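Local coordinates for protein Abbfa_003403 (Acinetobacter baumannii, PDB 4ZXH) that is a four-domain nonribosomal peptide synthetase that probably activates an amino acid, carries it on a phosphopantetheine arm, condenses it and releases the product through a thioesterase, at residues T717-L725 with L748-V756. Numbering follows the deposited sequence.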
loop_
_atom_site.group_PDB
_atom_site.type_symbol
_atom_site.label_atom_id
_atom_site.label_comp_id
_atom_site.label_asym_id
_atom_site.label_seq_id
_atom_site.Cartn_x
_atom_site.Cartn_y
_atom_site.Cartn_z
ATOM N N THR A 717 -17.463 -24.256 5.921
ATOM C CA THR A 717 -16.454 -23.224 6.113
ATOM C C THR A 717 -15.712 -22.965 4.798
ATOM O O THR A 717 -15.640 -23.853 3.929
ATOM C CB THR A 717 -15.448 -23.627 7.194
ATOM O OG1 THR A 717 -14.718 -24.781 6.757
ATOM C CG2 THR A 717 -16.177 -23.940 8.502
ATOM N N PRO A 718 -15.164 -21.746 4.642
ATOM C CA PRO A 718 -14.360 -21.377 3.463
ATOM C C PRO A 718 -13.381 -22.450 3.016
ATOM O O PRO A 718 -13.291 -22.718 1.822
ATOM C CB PRO A 718 -13.615 -20.140 3.939
ATOM C CG PRO A 718 -14.652 -19.448 4.833
ATOM C CD PRO A 718 -15.397 -20.585 5.530
ATOM N N ALA A 719 -12.680 -23.067 3.960
ATOM C CA ALA A 719 -11.716 -24.114 3.639
ATOM C C ALA A 719 -12.307 -25.164 2.716
ATOM O O ALA A 719 -11.680 -25.545 1.732
ATOM C CB ALA A 719 -11.216 -24.766 4.901
ATOM N N THR A 720 -13.518 -25.618 3.023
ATOM C CA THR A 720 -14.184 -26.611 2.190
ATOM C C THR A 720 -14.540 -26.020 0.828
ATOM O O THR A 720 -14.341 -26.666 -0.204
ATOM C CB THR A 720 -15.463 -27.151 2.852
ATOM O OG1 THR A 720 -15.213 -27.464 4.227
ATOM C CG2 THR A 720 -15.935 -28.396 2.149
ATOM N N TRP A 721 -15.060 -24.794 0.815
ATOM C CA TRP A 721 -15.445 -24.161 -0.453
ATOM C C TRP A 721 -14.239 -23.986 -1.358
ATOM O O TRP A 721 -14.328 -24.245 -2.560
ATOM C CB TRP A 721 -16.126 -22.812 -0.230
ATOM C CG TRP A 721 -17.503 -22.912 0.363
ATOM C CD1 TRP A 721 -17.893 -22.479 1.597
ATOM C CD2 TRP A 721 -18.672 -23.484 -0.246
ATOM N NE1 TRP A 721 -19.233 -22.743 1.798
ATOM C CE2 TRP A 721 -19.737 -23.367 0.680
ATOM C CE3 TRP A 721 -18.926 -24.093 -1.481
ATOM C CZ2 TRP A 721 -21.021 -23.827 0.418
ATOM C CZ3 TRP A 721 -20.199 -24.547 -1.745
ATOM C CH2 TRP A 721 -21.234 -24.411 -0.804
ATOM N N LYS A 722 -13.115 -23.553 -0.780
ATOM C CA LYS A 722 -11.850 -23.468 -1.518
ATOM C C LYS A 722 -11.498 -24.835 -2.089
ATOM O O LYS A 722 -11.154 -24.942 -3.265
ATOM C CB LYS A 722 -10.701 -22.953 -0.632
ATOM C CG LYS A 722 -10.770 -21.463 -0.293
ATOM C CD LYS A 722 -9.859 -21.098 0.883
ATOM C CE LYS A 722 -10.125 -19.666 1.390
ATOM N NZ LYS A 722 -9.434 -19.395 2.699
ATOM N N MET A 723 -11.602 -25.878 -1.263
ATOM C CA MET A 723 -11.250 -27.241 -1.689
ATOM C C MET A 723 -12.053 -27.664 -2.928
ATOM O O MET A 723 -11.510 -28.224 -3.893
ATOM C CB MET A 723 -11.473 -28.239 -0.549
ATOM C CG MET A 723 -11.070 -29.666 -0.896
ATOM S SD MET A 723 -11.440 -30.881 0.393
ATOM C CE MET A 723 -13.213 -31.045 0.215
ATOM N N LEU A 724 -13.344 -27.356 -2.892
ATOM C CA LEU A 724 -14.270 -27.642 -3.980
ATOM C C LEU A 724 -13.915 -26.904 -5.273
ATOM O O LEU A 724 -13.838 -27.512 -6.337
ATOM C CB LEU A 724 -15.679 -27.275 -3.531
ATOM C CG LEU A 724 -16.877 -28.083 -4.004
ATOM C CD1 LEU A 724 -16.651 -29.574 -3.818
ATOM C CD2 LEU A 724 -18.062 -27.636 -3.190
ATOM N N LEU A 725 -13.688 -25.598 -5.187
ATOM C CA LEU A 725 -13.378 -24.816 -6.384
ATOM C C LEU A 725 -12.033 -25.207 -6.972
ATOM O O LEU A 725 -11.837 -25.137 -8.183
ATOM C CB LEU A 725 -13.394 -23.316 -6.079
ATOM C CG LEU A 725 -14.728 -22.813 -5.519
ATOM C CD1 LEU A 725 -14.658 -21.347 -5.161
ATOM C CD2 LEU A 725 -15.885 -23.091 -6.480
ATOM N N LEU A 748 -13.041 -15.308 -2.882
ATOM C CA LEU A 748 -13.847 -16.522 -2.747
ATOM C C LEU A 748 -15.296 -16.226 -3.088
ATOM O O LEU A 748 -16.009 -17.063 -3.639
ATOM C CB LEU A 748 -13.750 -17.101 -1.338
ATOM C CG LEU A 748 -14.650 -18.311 -1.060
ATOM C CD1 LEU A 748 -14.378 -19.443 -2.037
ATOM C CD2 LEU A 748 -14.498 -18.795 0.372
ATOM N N ALA A 749 -15.718 -15.014 -2.767
ATOM C CA ALA A 749 -17.085 -14.602 -3.006
ATOM C C ALA A 749 -17.395 -14.599 -4.493
ATOM O O ALA A 749 -18.418 -15.141 -4.905
ATOM C CB ALA A 749 -17.340 -13.228 -2.404
ATOM N N GLU A 750 -16.530 -13.998 -5.310
ATOM C CA GLU A 750 -16.840 -13.938 -6.735
ATOM C C GLU A 750 -16.850 -15.325 -7.341
ATOM O O GLU A 750 -17.719 -15.630 -8.151
ATOM C CB GLU A 750 -15.875 -13.048 -7.509
ATOM C CG GLU A 750 -16.508 -11.708 -7.888
ATOM C CD GLU A 750 -17.525 -11.806 -9.031
ATOM O OE1 GLU A 750 -17.221 -12.453 -10.055
ATOM O OE2 GLU A 750 -18.643 -11.248 -8.891
ATOM N N LYS A 751 -15.891 -16.158 -6.947
ATOM C CA LYS A 751 -15.837 -17.534 -7.432
ATOM C C LYS A 751 -17.124 -18.276 -7.080
ATOM O O LYS A 751 -17.685 -18.978 -7.911
ATOM C CB LYS A 751 -14.635 -18.276 -6.844
ATOM C CG LYS A 751 -13.263 -17.895 -7.405
ATOM C CD LYS A 751 -12.185 -18.609 -6.583
ATOM C CE LYS A 751 -10.782 -18.359 -7.100
ATOM N NZ LYS A 751 -10.568 -19.102 -8.355
ATOM N N LEU A 752 -17.595 -18.112 -5.849
ATOM C CA LEU A 752 -18.826 -18.776 -5.418
ATOM C C LEU A 752 -20.064 -18.255 -6.154
ATOM O O LEU A 752 -20.905 -19.035 -6.596
ATOM C CB LEU A 752 -19.023 -18.617 -3.909
ATOM C CG LEU A 752 -18.228 -19.554 -2.999
ATOM C CD1 LEU A 752 -18.660 -19.347 -1.577
ATOM C CD2 LEU A 752 -18.411 -21.011 -3.393
ATOM N N LEU A 753 -20.171 -16.935 -6.286
ATOM C CA LEU A 753 -21.344 -16.315 -6.899
ATOM C C LEU A 753 -21.651 -16.845 -8.297
ATOM O O LEU A 753 -22.813 -16.902 -8.703
ATOM C CB LEU A 753 -21.169 -14.803 -6.949
ATOM C CG LEU A 753 -21.528 -14.148 -5.623
ATOM C CD1 LEU A 753 -21.285 -12.636 -5.649
ATOM C CD2 LEU A 753 -22.978 -14.468 -5.312
ATOM N N GLY A 754 -20.613 -17.250 -9.019
ATOM C CA GLY A 754 -20.785 -17.816 -10.343
ATOM C C GLY A 754 -20.961 -19.322 -10.359
ATOM O O GLY A 754 -21.163 -19.912 -11.421
ATOM N N LYS A 755 -20.898 -19.946 -9.186
ATOM C CA LYS A 755 -21.024 -21.398 -9.094
ATOM C C LYS A 755 -22.294 -21.859 -8.381
ATOM O O LYS A 755 -22.702 -23.012 -8.539
ATOM C CB LYS A 755 -19.800 -21.991 -8.393
ATOM C CG LYS A 755 -18.520 -21.928 -9.219
ATOM C CD LYS A 755 -18.563 -22.869 -10.414
ATOM C CE LYS A 755 -17.309 -22.719 -11.270
ATOM N NZ LYS A 755 -16.072 -23.075 -10.526
ATOM N N VAL A 756 -22.915 -20.973 -7.604
ATOM C CA VAL A 756 -24.130 -21.320 -6.860
ATOM C C VAL A 756 -25.300 -20.359 -7.132
ATOM O O VAL A 756 -25.114 -19.255 -7.668
ATOM C CB VAL A 756 -23.862 -21.354 -5.338
ATOM C CG1 VAL A 756 -22.805 -22.391 -5.005
ATOM C CG2 VAL A 756 -23.436 -19.986 -4.835
#
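Leu725 reaches across from helix 718-725 and sets its branched end among Leu748, Lys751, Leu752 and Lys755. With CG anti to the carbonyl carbon (chi1 -58°), the branch points at the other helix; of its two methyls, CD1 lies 3.7 Å from Leu748 CD1 and also meets CB of Lys751, while CD2 rests 4.0 Å from CG of Lys755. In Leu748, a CG trans to the backbone N (chi1 175°) is carried toward helix 718-725, where CD1 meets Leu725 and CD2 sits 3.9 Å from Pro718 CB, two turns away. Deeper in, Leu752 meets the Trp721 indole at about a right angle. Its CD2 approaches CE3 of the ring at 3.7 Å, and CD1 lies over one face, displaced toward the rim. The indole NE1 turns to the carbonyl O of Leu738 in strand 735-740, a hydrogen bond that helps fix the ring's orientation, and Pro718 and Trp721 both touch Cys739 of that strand. The axes of segments 718-725 and 748-753 pass 11.0 Å apart at closest, at 58°, and the pair packs against the mixed sheet containing strand 735-740, in the adenylation domain. The chemistry across this interface is apolar, so cohesion rests on methyl and ring packing, with lysine methylenes extending it toward solvent.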